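Local structure of glycerol kinase, putative (2W40) at residues S331-I336 / T418-F423; L384-A389 / M424-D429; T185-T190 / L198-K203; F138-I143 / K206-T211. The protein probably catalyses the ATP-dependent phosphorylation of glycerol to sn-glycerol 3-phosphate, as a member of the FGGY family of carbohydrate kinases. All coordinates share one frame; numbering follows the deposited sequence.

Overall arrangement
Interactions 1 and 2 lie in the C-terminal FGGY domain and share helix 421-431; interactions 3 and 4 lie in the N-terminal domain and share helix 202-207. Within each pair the centres are about 11 Å apart and the segments touch, whereas the pairs sit on opposite sides of the chain's centre. Interaction 1 is partly buried, holds an ADP-binding serine and joins its segments through an amide, a proline and a water. Interaction 2 is buried, a carboxylate and an alanine meeting a phenylalanine. Interaction 3 is a small buried contact at one rim of an indole, and interaction 4 joins apolar side chains, with an edge-to-face ring pair.

Interaction 1. Residues S331-I336 / T418-F423; sequences SEASDI and TKNKPF
The carboxamide of Asn420 lies against the backbone and CB of Ser334, in helix 333-339. Its CG comes within 3.6 Å of Ser334 CA. Asn420 ND2 sits 3.5 Å from Ala333 C while also brushing the methyl of that alanine. Between Ser334 N and Asn420 ND2, 3.4 Å apart, there is no hydrogen bond, since both are donors; the amide packs here. With CG anti to the backbone N (chi1 175°), the same amide turns OD1 back to its own chain, where it accepts from Phe423 N at 3.0 Å. Asn420 is thus the N-cap of helix 421-431, although the N-H meets OD1 from above the carbonyl plane. In this C-terminal FGGY domain the capped helix follows strand 411-414 of the central sheet, and the turn between them holds Gly416, which like Ser334 binds ADP in another structure of this protein. Pro422, in the first turn, lays CD 3.8 Å from Ser334 OG and reaches on to Met337 and Glu338 of the facing helix. A water also links the two segments: it lies 2.8 Å from Ser334 OG and accepts from Lys421 N at 3.1 Å. Ala333 also touches Leu385, and Phe423 packs on Ile388, both of helix 377-403.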
loop_
_atom_site.group_PDB
_atom_site.type_symbol
_atom_site.label_atom_id
_atom_site.label_comp_id
_atom_site.label_asym_id
_atom_site.label_seq_id
_atom_site.Cartn_x
_atom_site.Cartn_y
_atom_site.Cartn_z
ATOM N N SER C 331 9.636 -13.205 10.864
ATOM C CA SER C 331 9.480 -13.776 12.198
ATOM C C SER C 331 8.596 -12.915 13.069
ATOM O O SER C 331 8.000 -13.371 14.070
ATOM C CB SER C 331 10.847 -13.823 12.832
ATOM O OG SER C 331 11.375 -12.492 12.827
ATOM N N GLU C 332 8.512 -11.656 12.677
ATOM C CA GLU C 332 7.715 -10.663 13.401
ATOM C C GLU C 332 6.189 -10.779 13.283
ATOM O O GLU C 332 5.455 -10.110 14.036
ATOM C CB GLU C 332 8.078 -9.269 12.858
ATOM C CG GLU C 332 9.507 -8.873 13.119
ATOM C CD GLU C 332 9.850 -7.495 12.530
ATOM O OE1 GLU C 332 9.056 -6.961 11.710
ATOM O OE2 GLU C 332 10.916 -6.959 12.918
ATOM N N ALA C 333 5.712 -11.560 12.316
ATOM C CA ALA C 333 4.352 -11.518 11.961
ATOM C C ALA C 333 3.461 -11.870 13.181
ATOM O O ALA C 333 2.359 -11.299 13.319
ATOM C CB ALA C 333 4.125 -12.466 10.796
ATOM N N SER C 334 3.917 -12.758 14.103
ATOM C CA SER C 334 3.088 -13.075 15.268
ATOM C C SER C 334 2.990 -11.874 16.197
ATOM O O SER C 334 1.894 -11.472 16.677
ATOM C CB SER C 334 3.655 -14.298 16.052
ATOM O OG SER C 334 2.951 -14.565 17.287
ATOM N N ASP C 335 4.156 -11.317 16.474
ATOM C CA ASP C 335 4.223 -10.166 17.373
ATOM C C ASP C 335 3.396 -9.032 16.768
ATOM O O ASP C 335 2.566 -8.401 17.466
ATOM C CB ASP C 335 5.658 -9.715 17.577
ATOM C CG ASP C 335 6.400 -10.558 18.623
ATOM O OD1 ASP C 335 5.715 -11.256 19.469
ATOM O OD2 ASP C 335 7.671 -10.569 18.566
ATOM N N ILE C 336 3.528 -8.844 15.464
ATOM C CA ILE C 336 2.655 -7.839 14.739
ATOM C C ILE C 336 1.189 -8.164 14.947
ATOM O O ILE C 336 0.407 -7.292 15.265
ATOM C CB ILE C 336 2.927 -7.700 13.211
ATOM C CG1 ILE C 336 4.184 -6.927 12.925
ATOM C CG2 ILE C 336 1.755 -6.948 12.445
ATOM C CD1 ILE C 336 4.575 -6.882 11.399
ATOM N N THR C 418 1.843 -21.700 10.644
ATOM C CA THR C 418 0.948 -22.374 11.581
ATOM C C THR C 418 1.470 -22.286 13.018
ATOM O O THR C 418 0.762 -22.624 13.972
ATOM C CB THR C 418 0.705 -23.862 11.129
ATOM O OG1 THR C 418 1.923 -24.564 11.356
ATOM C CG2 THR C 418 0.248 -23.982 9.658
ATOM N N LYS C 419 2.694 -21.808 13.190
ATOM C CA LYS C 419 3.205 -21.510 14.562
ATOM C C LYS C 419 2.765 -20.162 15.167
ATOM O O LYS C 419 2.979 -19.919 16.353
ATOM C CB LYS C 419 4.737 -21.600 14.519
ATOM C CG LYS C 419 5.202 -22.965 13.986
ATOM C CD LYS C 419 4.523 -24.133 14.738
ATOM C CE LYS C 419 4.539 -25.476 13.977
ATOM N NZ LYS C 419 3.263 -25.824 13.386
ATOM N N ASN C 420 2.164 -19.290 14.318
ATOM C CA ASN C 420 1.724 -17.944 14.647
ATOM C C ASN C 420 0.320 -18.165 15.154
ATOM O O ASN C 420 -0.650 -18.316 14.387
ATOM C CB ASN C 420 1.844 -17.102 13.378
ATOM C CG ASN C 420 1.320 -15.715 13.500
ATOM O OD1 ASN C 420 0.529 -15.379 14.398
ATOM N ND2 ASN C 420 1.776 -14.854 12.523
ATOM N N LYS C 421 0.190 -18.187 16.484
ATOM C CA LYS C 421 -1.119 -18.440 17.128
ATOM C C LYS C 421 -2.201 -17.420 16.781
ATOM O O LYS C 421 -3.310 -17.840 16.502
ATOM C CB LYS C 421 -1.024 -18.548 18.669
ATOM C CG LYS C 421 -0.301 -19.820 19.141
ATOM C CD LYS C 421 0.294 -19.588 20.541
ATOM C CE LYS C 421 0.447 -20.858 21.365
ATOM N NZ LYS C 421 -0.095 -20.648 22.791
ATOM N N PRO C 422 -1.914 -16.089 16.842
ATOM C CA PRO C 422 -3.001 -15.187 16.410
ATOM C C PRO C 422 -3.408 -15.337 14.960
ATOM O O PRO C 422 -4.567 -15.239 14.640
ATOM C CB PRO C 422 -2.484 -13.784 16.677
ATOM C CG PRO C 422 -1.051 -13.948 16.937
ATOM C CD PRO C 422 -0.758 -15.346 17.417
ATOM N N PHE C 423 -2.466 -15.648 14.115
ATOM C CA PHE C 423 -2.843 -15.938 12.714
ATOM C C PHE C 423 -3.718 -17.162 12.582
ATOM O O PHE C 423 -4.827 -17.112 11.953
ATOM C CB PHE C 423 -1.544 -16.139 11.888
ATOM C CG PHE C 423 -1.783 -16.448 10.446
ATOM C CD1 PHE C 423 -2.413 -15.561 9.593
ATOM C CD2 PHE C 423 -1.423 -17.690 9.932
ATOM C CE1 PHE C 423 -2.638 -15.864 8.197
ATOM C CE2 PHE C 423 -1.675 -17.980 8.586
ATOM C CZ PHE C 423 -2.238 -17.056 7.710
HETATM O O HOH W 1 2.408 -17.068 18.296
#

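Interaction 2. Residues L384-A389 / M424-D429; sequences LLEGIA and MQFNSD. With EDO (1,2-ethanediol), chain B.
Phe426 points its ring into helix 377-403, where Glu386 and Ala389 receive it. CG of Glu386 stands over one face, a CH-pi contact 3.9 Å from the ring centroid and offset toward the rim. The extended glutamate chain then carries its carboxylate over the far end of the ring, CD 3.5 Å from Phe426 CZ, with the two planes 13° apart and stacked. A salt bridge from OE2 to Arg382 helps fix the carboxylate's orientation; OE1 accepts from O1 of an ethanediol, which probably comes from the crystallisation liquor. At the ring edge the methyl of Ala389 lies 3.6 Å from Phe426 CD2. Asn427, next along, sets its amide against that same methyl, ND2 3.8 Å from Ala389 CB; its OD1 is hydrogen-bonded to Tyr268 OH and its ND2 to Phe423 O. Helices 377-403 and 421-431, their local axes 9.4 Å apart and crossing at -38°, form a helical layer against the sheet of the actin-like ATPase fold.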
loop_
_atom_site.group_PDB
_atom_site.type_symbol
_atom_site.label_atom_id
_atom_site.label_comp_id
_atom_site.label_asym_id
_atom_site.label_seq_id
_atom_site.Cartn_x
_atom_site.Cartn_y
_atom_site.Cartn_z
ATOM N N LEU C 384 -2.615 -8.018 5.092
ATOM C CA LEU C 384 -2.171 -9.018 4.049
ATOM C C LEU C 384 -2.455 -10.462 4.629
ATOM O O LEU C 384 -3.053 -11.312 3.959
ATOM C CB LEU C 384 -0.741 -8.873 3.604
ATOM C CG LEU C 384 -0.310 -9.880 2.558
ATOM C CD1 LEU C 384 0.548 -9.304 1.428
ATOM C CD2 LEU C 384 0.347 -11.122 3.201
ATOM N N LEU C 385 -2.112 -10.628 5.914
ATOM C CA LEU C 385 -2.261 -11.927 6.593
ATOM C C LEU C 385 -3.722 -12.278 6.722
ATOM O O LEU C 385 -4.169 -13.387 6.392
ATOM C CB LEU C 385 -1.573 -11.836 7.940
ATOM C CG LEU C 385 -0.041 -11.783 7.837
ATOM C CD1 LEU C 385 0.511 -11.626 9.286
ATOM C CD2 LEU C 385 0.571 -12.977 7.119
ATOM N N GLU C 386 -4.536 -11.280 7.070
ATOM C CA GLU C 386 -5.968 -11.476 7.093
ATOM C C GLU C 386 -6.496 -11.889 5.749
ATOM O O GLU C 386 -7.392 -12.739 5.675
ATOM C CB GLU C 386 -6.697 -10.276 7.649
ATOM C CG GLU C 386 -6.432 -9.910 9.135
ATOM C CD GLU C 386 -7.460 -8.909 9.698
ATOM O OE1 GLU C 386 -8.317 -8.345 8.919
ATOM O OE2 GLU C 386 -7.407 -8.653 10.953
ATOM N N GLY C 387 -6.029 -11.230 4.707
ATOM C CA GLY C 387 -6.426 -11.616 3.327
ATOM C C GLY C 387 -6.169 -13.079 2.942
ATOM O O GLY C 387 -6.878 -13.646 2.138
ATOM N N ILE C 388 -5.168 -13.717 3.552
ATOM C CA ILE C 388 -4.967 -15.170 3.388
ATOM C C ILE C 388 -6.184 -15.915 3.898
ATOM O O ILE C 388 -6.741 -16.790 3.213
ATOM C CB ILE C 388 -3.624 -15.641 4.003
ATOM C CG1 ILE C 388 -2.403 -14.837 3.444
ATOM C CG2 ILE C 388 -3.471 -17.205 3.879
ATOM C CD1 ILE C 388 -1.081 -15.142 4.147
ATOM N N ALA C 389 -6.555 -15.612 5.160
ATOM C CA ALA C 389 -7.727 -16.221 5.782
ATOM C C ALA C 389 -9.002 -16.036 5.039
ATOM O O ALA C 389 -9.728 -17.007 4.790
ATOM C CB ALA C 389 -7.838 -15.789 7.264
ATOM N N MET C 424 -3.310 -18.280 13.205
ATOM C CA MET C 424 -4.114 -19.501 13.120
ATOM C C MET C 424 -5.486 -19.302 13.780
ATOM O O MET C 424 -6.519 -19.822 13.310
ATOM C CB MET C 424 -3.322 -20.635 13.737
ATOM C CG MET C 424 -2.115 -21.099 12.924
ATOM S SD MET C 424 -2.477 -21.193 11.053
ATOM C CE MET C 424 -3.424 -22.593 11.174
ATOM N N GLN C 425 -5.542 -18.520 14.872
ATOM C CA GLN C 425 -6.827 -18.257 15.527
ATOM C C GLN C 425 -7.765 -17.470 14.574
ATOM O O GLN C 425 -8.917 -17.785 14.448
ATOM C CB GLN C 425 -6.605 -17.530 16.840
ATOM C CG GLN C 425 -7.930 -17.366 17.595
ATOM C CD GLN C 425 -8.592 -18.699 17.973
ATOM O OE1 GLN C 425 -8.023 -19.440 18.760
ATOM N NE2 GLN C 425 -9.743 -18.952 17.464
ATOM N N PHE C 426 -7.187 -16.481 13.894
ATOM C CA PHE C 426 -7.962 -15.680 12.913
ATOM C C PHE C 426 -8.459 -16.569 11.771
ATOM O O PHE C 426 -9.596 -16.442 11.347
ATOM C CB PHE C 426 -7.132 -14.536 12.370
ATOM C CG PHE C 426 -7.904 -13.591 11.552
ATOM C CD1 PHE C 426 -8.678 -12.610 12.124
ATOM C CD2 PHE C 426 -7.930 -13.659 10.167
ATOM C CE1 PHE C 426 -9.395 -11.730 11.395
ATOM C CE2 PHE C 426 -8.693 -12.769 9.445
ATOM C CZ PHE C 426 -9.397 -11.808 10.060
ATOM N N ASN C 427 -7.597 -17.463 11.283
ATOM C CA ASN C 427 -8.038 -18.420 10.250
ATOM C C ASN C 427 -9.201 -19.268 10.725
ATOM O O ASN C 427 -10.220 -19.417 10.081
ATOM C CB ASN C 427 -6.862 -19.353 9.805
ATOM C CG ASN C 427 -5.974 -18.716 8.742
ATOM O OD1 ASN C 427 -6.024 -19.129 7.576
ATOM N ND2 ASN C 427 -5.185 -17.715 9.122
ATOM N N SER C 428 -9.058 -19.822 11.956
ATOM C CA SER C 428 -10.119 -20.703 12.500
ATOM C C SER C 428 -11.412 -19.939 12.682
ATOM O O SER C 428 -12.480 -20.442 12.280
ATOM C CB SER C 428 -9.698 -21.317 13.833
ATOM O OG SER C 428 -10.731 -22.178 14.297
ATOM N N ASP C 429 -11.286 -18.681 13.183
ATOM C CA ASP C 429 -12.391 -17.770 13.369
ATOM C C ASP C 429 -13.111 -17.495 11.998
ATOM O O ASP C 429 -14.356 -17.672 11.833
ATOM C CB ASP C 429 -11.942 -16.472 13.947
ATOM C CG ASP C 429 -11.617 -16.513 15.386
ATOM O OD1 ASP C 429 -11.874 -17.543 16.053
ATOM O OD2 ASP C 429 -11.089 -15.464 15.872
HETATM C C1 EDO B . -11.389 -7.188 8.391
HETATM O O1 EDO B . -10.870 -8.123 9.368
HETATM C C2 EDO B . -10.863 -5.774 8.717
HETATM O O2 EDO B . -11.359 -5.312 10.013
#

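Interaction 3. Residues T185-T190 / L198-K203; sequences TNASRT and LQWDEK
The indole of Trp200 meets segment 185-190 with the outer rim of its six-membered ring: Thr190 OG1 lies at the edge, in the ring plane and 3.6 Å from CZ3, while the methyl of Ala187 approaches obliquely, 3.8 Å from CH2. The contact belongs to the N-terminal FGGY domain, where a type I beta turn from Ala187 to Thr190 continues the chain of helix 184-187 and residues 198-203 soon return to begin helix 202-207. Trp200 CG stands anti to its carbonyl carbon (chi1 -60°), which brings the benzo end of the indole over to the turn. At the other end of the indole NE1 donates to Pro217 O, a bond that helps fix the ring's rotation, and the side chains of Met213, Leu216 and Ile219 pack around it. Asp201, the N-cap of the helix that follows, is bonded through OD2 to Met204 N and forms a salt bridge through OD1 with Lys129. Ser188 OG donates to Thr185 O and is also hydrogen-bonded to Thr292 OG1. The side chains of Thr190 and Trp200 cross at about a right angle. The hydroxyl at the indole edge is gripped by the backbone twice: it is bonded to Leu192 N, and Thr190 OG1 donates to Ala187 O at 2.7 Å, tilted 19° from the carbonyl plane.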
loop_
_atom_site.group_PDB
_atom_site.type_symbol
_atom_site.label_atom_id
_atom_site.label_comp_id
_atom_site.label_asym_id
_atom_site.label_seq_id
_atom_site.Cartn_x
_atom_site.Cartn_y
_atom_site.Cartn_z
ATOM N N THR C 185 1.188 -36.915 -10.273
ATOM C CA THR C 185 0.783 -35.661 -9.620
ATOM C C THR C 185 1.294 -34.398 -10.349
ATOM O O THR C 185 0.483 -33.511 -10.669
ATOM C CB THR C 185 1.079 -35.601 -8.118
ATOM O OG1 THR C 185 2.506 -35.501 -7.875
ATOM C CG2 THR C 185 0.457 -36.836 -7.425
ATOM N N ASN C 186 2.589 -34.393 -10.715
ATOM C CA ASN C 186 3.130 -33.300 -11.479
ATOM C C ASN C 186 2.548 -33.228 -12.892
ATOM O O ASN C 186 2.243 -32.124 -13.361
ATOM C CB ASN C 186 4.651 -33.390 -11.532
ATOM C CG ASN C 186 5.314 -32.730 -10.285
ATOM O OD1 ASN C 186 5.232 -31.510 -10.112
ATOM N ND2 ASN C 186 5.992 -33.513 -9.488
ATOM N N ALA C 187 2.354 -34.385 -13.520
ATOM C CA ALA C 187 1.764 -34.404 -14.869
ATOM C C ALA C 187 0.362 -33.786 -14.850
ATOM O O ALA C 187 -0.077 -33.184 -15.854
ATOM C CB ALA C 187 1.739 -35.786 -15.509
ATOM N N SER C 188 -0.371 -33.934 -13.745
ATOM C CA SER C 188 -1.758 -33.444 -13.636
ATOM C C SER C 188 -1.849 -31.881 -13.536
ATOM O O SER C 188 -2.944 -31.324 -13.581
ATOM C CB SER C 188 -2.440 -34.102 -12.449
ATOM O OG SER C 188 -2.109 -33.468 -11.228
ATOM N N ARG C 189 -0.634 -31.252 -13.406
ATOM C CA ARG C 189 -0.503 -29.826 -13.191
ATOM C C ARG C 189 -0.111 -29.072 -14.467
ATOM O O ARG C 189 0.248 -27.888 -14.467
ATOM C CB ARG C 189 0.487 -29.530 -12.104
ATOM C CG ARG C 189 0.228 -30.320 -10.850
ATOM C CD ARG C 189 -1.171 -30.180 -10.300
ATOM N NE ARG C 189 -1.442 -28.811 -9.818
ATOM C CZ ARG C 189 -2.381 -28.435 -8.961
ATOM N NH1 ARG C 189 -3.310 -29.292 -8.513
ATOM N NH2 ARG C 189 -2.417 -27.186 -8.522
ATOM N N THR C 190 -0.120 -29.820 -15.549
ATOM C CA THR C 190 0.428 -29.296 -16.827
ATOM C C THR C 190 -0.649 -28.765 -17.820
ATOM O O THR C 190 -0.280 -27.964 -18.742
ATOM C CB THR C 190 1.239 -30.429 -17.557
ATOM O OG1 THR C 190 0.339 -31.470 -17.937
ATOM C CG2 THR C 190 2.498 -30.921 -16.805
ATOM N N LEU C 198 -4.595 -40.860 -17.186
ATOM C CA LEU C 198 -3.268 -40.680 -16.716
ATOM C C LEU C 198 -2.232 -40.718 -17.815
ATOM O O LEU C 198 -1.051 -41.051 -17.588
ATOM C CB LEU C 198 -2.892 -41.635 -15.603
ATOM C CG LEU C 198 -3.864 -41.680 -14.400
ATOM C CD1 LEU C 198 -3.372 -42.657 -13.305
ATOM C CD2 LEU C 198 -4.263 -40.382 -13.834
ATOM N N GLN C 199 -2.678 -40.372 -19.031
ATOM C CA GLN C 199 -1.757 -40.244 -20.162
ATOM C C GLN C 199 -1.708 -38.863 -20.767
ATOM O O GLN C 199 -2.644 -38.124 -20.672
ATOM C CB GLN C 199 -2.282 -41.157 -21.259
ATOM C CG GLN C 199 -2.518 -42.654 -20.870
ATOM C CD GLN C 199 -1.268 -43.401 -20.582
ATOM O OE1 GLN C 199 -0.166 -43.011 -21.026
ATOM N NE2 GLN C 199 -1.384 -44.485 -19.807
ATOM N N TRP C 200 -0.599 -38.489 -21.348
ATOM C CA TRP C 200 -0.516 -37.246 -22.136
ATOM C C TRP C 200 -1.602 -37.300 -23.194
ATOM O O TRP C 200 -1.789 -38.358 -23.846
ATOM C CB TRP C 200 0.833 -37.108 -22.783
ATOM C CG TRP C 200 2.016 -37.057 -21.853
ATOM C CD1 TRP C 200 3.044 -37.910 -21.837
ATOM C CD2 TRP C 200 2.235 -36.133 -20.787
ATOM N NE1 TRP C 200 3.966 -37.578 -20.866
ATOM C CE2 TRP C 200 3.514 -36.464 -20.217
ATOM C CE3 TRP C 200 1.550 -34.997 -20.304
ATOM C CZ2 TRP C 200 4.071 -35.749 -19.146
ATOM C CZ3 TRP C 200 2.097 -34.289 -19.234
ATOM C CH2 TRP C 200 3.394 -34.651 -18.688
ATOM N N ASP C 201 -2.308 -36.195 -23.343
ATOM C CA ASP C 201 -3.472 -36.119 -24.255
ATOM C C ASP C 201 -3.088 -35.419 -25.566
ATOM O O ASP C 201 -2.647 -34.239 -25.577
ATOM C CB ASP C 201 -4.577 -35.369 -23.590
ATOM C CG ASP C 201 -5.862 -35.427 -24.411
ATOM O OD1 ASP C 201 -6.422 -36.529 -24.600
ATOM O OD2 ASP C 201 -6.196 -34.340 -24.940
ATOM N N GLU C 202 -3.307 -36.135 -26.663
ATOM C CA GLU C 202 -2.955 -35.611 -27.983
ATOM C C GLU C 202 -3.676 -34.309 -28.336
ATOM O O GLU C 202 -3.071 -33.364 -28.837
ATOM C CB GLU C 202 -3.155 -36.685 -29.086
ATOM C CG GLU C 202 -2.548 -36.251 -30.418
ATOM C CD GLU C 202 -2.708 -37.280 -31.535
ATOM O OE1 GLU C 202 -2.938 -38.478 -31.218
ATOM O OE2 GLU C 202 -2.612 -36.831 -32.710
ATOM N N LYS C 203 -4.966 -34.244 -27.985
ATOM C CA LYS C 203 -5.761 -33.076 -28.269
ATOM C C LYS C 203 -5.260 -31.855 -27.502
ATOM O O LYS C 203 -5.101 -30.748 -28.023
ATOM C CB LYS C 203 -7.235 -33.361 -27.943
ATOM C CG LYS C 203 -7.995 -34.331 -28.850
ATOM C CD LYS C 203 -9.540 -34.300 -28.650
ATOM C CE LYS C 203 -10.140 -35.559 -29.291
ATOM N NZ LYS C 203 -9.553 -36.803 -28.638
#

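Interaction 4. Residues F138-I143 / K206-T211; sequences FSAFKI and KIFNIT
The ring of Phe208 meets Ala140 over one face and Phe141 at its edge. The methyl of Ala140 sits almost on the ring normal, CB 3.3 Å from the Phe208 centroid, a close CH-pi contact. Phe141 offers its face to the rim of Phe208 in a T-shaped pair, with centroids 4.8 Å apart and planes at 81°; Phe208 CE1 stands over the centre of that face, 3.5 Å from Phe141 CE2. Ile207 CG2 covers the opposite face of Phe208, so the ring is sandwiched between two aliphatic groups. A Schellman motif sets this up: Phe208 is the first residue to leave helix 202-207, Asn209 follows with positive phi, and Asn209 N bonds to Lys206 O while Ile210 N reaches Cys205 O. Past this helix end, Ile210 also faces helix 140-149, its CD1 4.1 Å from Ile143 CG2, the two side chains crossing at about a right angle. Farther out, Phe141 makes further edge-to-face pairs with Phe134 and with Phe117 of helix 111-118, extending the aromatic cluster. Ile143 also packs on Val88 of strand 88-92, while Leu144, one residue on, touches Phe208.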
loop_
_atom_site.group_PDB
_atom_site.type_symbol
_atom_site.label_atom_id
_atom_site.label_comp_id
_atom_site.label_asym_id
_atom_site.label_seq_id
_atom_site.Cartn_x
_atom_site.Cartn_y
_atom_site.Cartn_z
ATOM N N PHE C 138 -1.292 -23.287 -14.573
ATOM C CA PHE C 138 -0.751 -24.547 -15.130
ATOM C C PHE C 138 0.324 -24.358 -16.166
ATOM O O PHE C 138 0.525 -23.275 -16.603
ATOM C CB PHE C 138 -1.861 -25.452 -15.532
ATOM C CG PHE C 138 -2.524 -26.193 -14.376
ATOM C CD1 PHE C 138 -2.478 -25.723 -13.068
ATOM C CD2 PHE C 138 -3.106 -27.430 -14.617
ATOM C CE1 PHE C 138 -3.071 -26.471 -12.018
ATOM C CE2 PHE C 138 -3.718 -28.170 -13.587
ATOM C CZ PHE C 138 -3.733 -27.638 -12.302
ATOM N N SER C 139 1.058 -25.413 -16.505
ATOM C CA SER C 139 2.263 -25.245 -17.342
ATOM C C SER C 139 1.920 -24.855 -18.794
ATOM O O SER C 139 2.735 -24.158 -19.443
ATOM C CB SER C 139 3.076 -26.539 -17.398
ATOM O OG SER C 139 3.412 -26.972 -16.111
ATOM N N ALA C 140 0.778 -25.360 -19.279
ATOM C CA ALA C 140 0.534 -25.412 -20.759
ATOM C C ALA C 140 0.642 -24.018 -21.418
ATOM O O ALA C 140 1.276 -23.890 -22.469
ATOM C CB ALA C 140 -0.826 -25.978 -21.085
ATOM N N PHE C 141 0.018 -23.011 -20.831
ATOM C CA PHE C 141 0.094 -21.674 -21.527
ATOM C C PHE C 141 1.453 -21.048 -21.480
ATOM O O PHE C 141 1.819 -20.301 -22.382
ATOM C CB PHE C 141 -0.938 -20.669 -20.995
ATOM C CG PHE C 141 -2.333 -20.897 -21.535
ATOM C CD1 PHE C 141 -2.711 -20.277 -22.710
ATOM C CD2 PHE C 141 -3.239 -21.708 -20.895
ATOM C CE1 PHE C 141 -3.965 -20.452 -23.283
ATOM C CE2 PHE C 141 -4.504 -21.886 -21.457
ATOM C CZ PHE C 141 -4.859 -21.246 -22.666
ATOM N N LYS C 142 2.236 -21.401 -20.463
ATOM C CA LYS C 142 3.682 -21.014 -20.436
ATOM C C LYS C 142 4.486 -21.697 -21.534
ATOM O O LYS C 142 5.345 -21.065 -22.172
ATOM C CB LYS C 142 4.186 -21.300 -19.041
ATOM C CG LYS C 142 3.463 -20.306 -18.182
ATOM C CD LYS C 142 2.648 -20.957 -17.185
ATOM C CE LYS C 142 3.228 -20.970 -15.847
ATOM N NZ LYS C 142 2.474 -20.067 -14.995
ATOM N N ILE C 143 4.185 -22.949 -21.789
ATOM C CA ILE C 143 4.884 -23.658 -22.808
ATOM C C ILE C 143 4.507 -22.969 -24.147
ATOM O O ILE C 143 5.352 -22.763 -25.014
ATOM C CB ILE C 143 4.425 -25.112 -22.817
ATOM C CG1 ILE C 143 4.930 -25.884 -21.520
ATOM C CG2 ILE C 143 4.904 -25.840 -24.094
ATOM C CD1 ILE C 143 4.141 -27.257 -21.188
ATOM N N LYS C 206 -2.067 -30.626 -29.027
ATOM C CA LYS C 206 -2.360 -29.882 -30.282
ATOM C C LYS C 206 -2.777 -28.472 -30.006
ATOM O O LYS C 206 -2.259 -27.515 -30.628
ATOM C CB LYS C 206 -3.407 -30.632 -31.157
ATOM C CG LYS C 206 -3.756 -29.923 -32.431
ATOM C CD LYS C 206 -4.904 -30.630 -33.228
ATOM C CE LYS C 206 -5.172 -29.991 -34.649
ATOM N NZ LYS C 206 -3.870 -29.807 -35.407
ATOM N N ILE C 207 -3.612 -28.280 -28.987
ATOM C CA ILE C 207 -4.034 -26.952 -28.632
ATOM C C ILE C 207 -2.822 -26.110 -28.300
ATOM O O ILE C 207 -2.722 -24.969 -28.767
ATOM C CB ILE C 207 -5.024 -26.990 -27.381
ATOM C CG1 ILE C 207 -6.375 -27.637 -27.742
ATOM C CG2 ILE C 207 -5.217 -25.588 -26.783
ATOM C CD1 ILE C 207 -7.312 -27.909 -26.456
ATOM N N PHE C 208 -1.872 -26.703 -27.552
ATOM C CA PHE C 208 -0.771 -25.941 -27.060
ATOM C C PHE C 208 0.459 -25.924 -27.964
ATOM O O PHE C 208 1.545 -25.512 -27.551
ATOM C CB PHE C 208 -0.490 -26.344 -25.630
ATOM C CG PHE C 208 -1.572 -25.861 -24.681
ATOM C CD1 PHE C 208 -1.735 -24.508 -24.421
ATOM C CD2 PHE C 208 -2.477 -26.775 -24.089
ATOM C CE1 PHE C 208 -2.788 -24.046 -23.604
ATOM C CE2 PHE C 208 -3.501 -26.326 -23.263
ATOM C CZ PHE C 208 -3.661 -24.986 -23.015
ATOM N N ASN C 209 0.291 -26.423 -29.177
ATOM C CA ASN C 209 1.341 -26.447 -30.260
ATOM C C ASN C 209 2.528 -27.328 -29.963
ATOM O O ASN C 209 3.700 -27.133 -30.481
ATOM C CB ASN C 209 1.893 -25.016 -30.478
ATOM C CG ASN C 209 0.913 -24.012 -31.028
ATOM O OD1 ASN C 209 -0.334 -24.072 -30.903
ATOM N ND2 ASN C 209 1.495 -23.003 -31.615
ATOM N N ILE C 210 2.271 -28.356 -29.159
ATOM C CA ILE C 210 3.272 -29.361 -28.862
ATOM C C ILE C 210 3.129 -30.410 -29.936
ATOM O O ILE C 210 2.327 -31.326 -29.775
ATOM C CB ILE C 210 3.129 -29.966 -27.459
ATOM C CG1 ILE C 210 3.280 -28.845 -26.411
ATOM C CG2 ILE C 210 4.091 -31.127 -27.290
ATOM C CD1 ILE C 210 2.807 -29.193 -25.070
ATOM N N THR C 211 3.891 -30.243 -31.035
ATOM C CA THR C 211 3.691 -31.045 -32.241
ATOM C C THR C 211 4.343 -32.396 -32.200
ATOM O O THR C 211 4.074 -33.261 -33.053
ATOM C CB THR C 211 4.293 -30.309 -33.476
ATOM O OG1 THR C 211 5.671 -30.073 -33.182
ATOM C CG2 THR C 211 3.623 -28.979 -33.746
#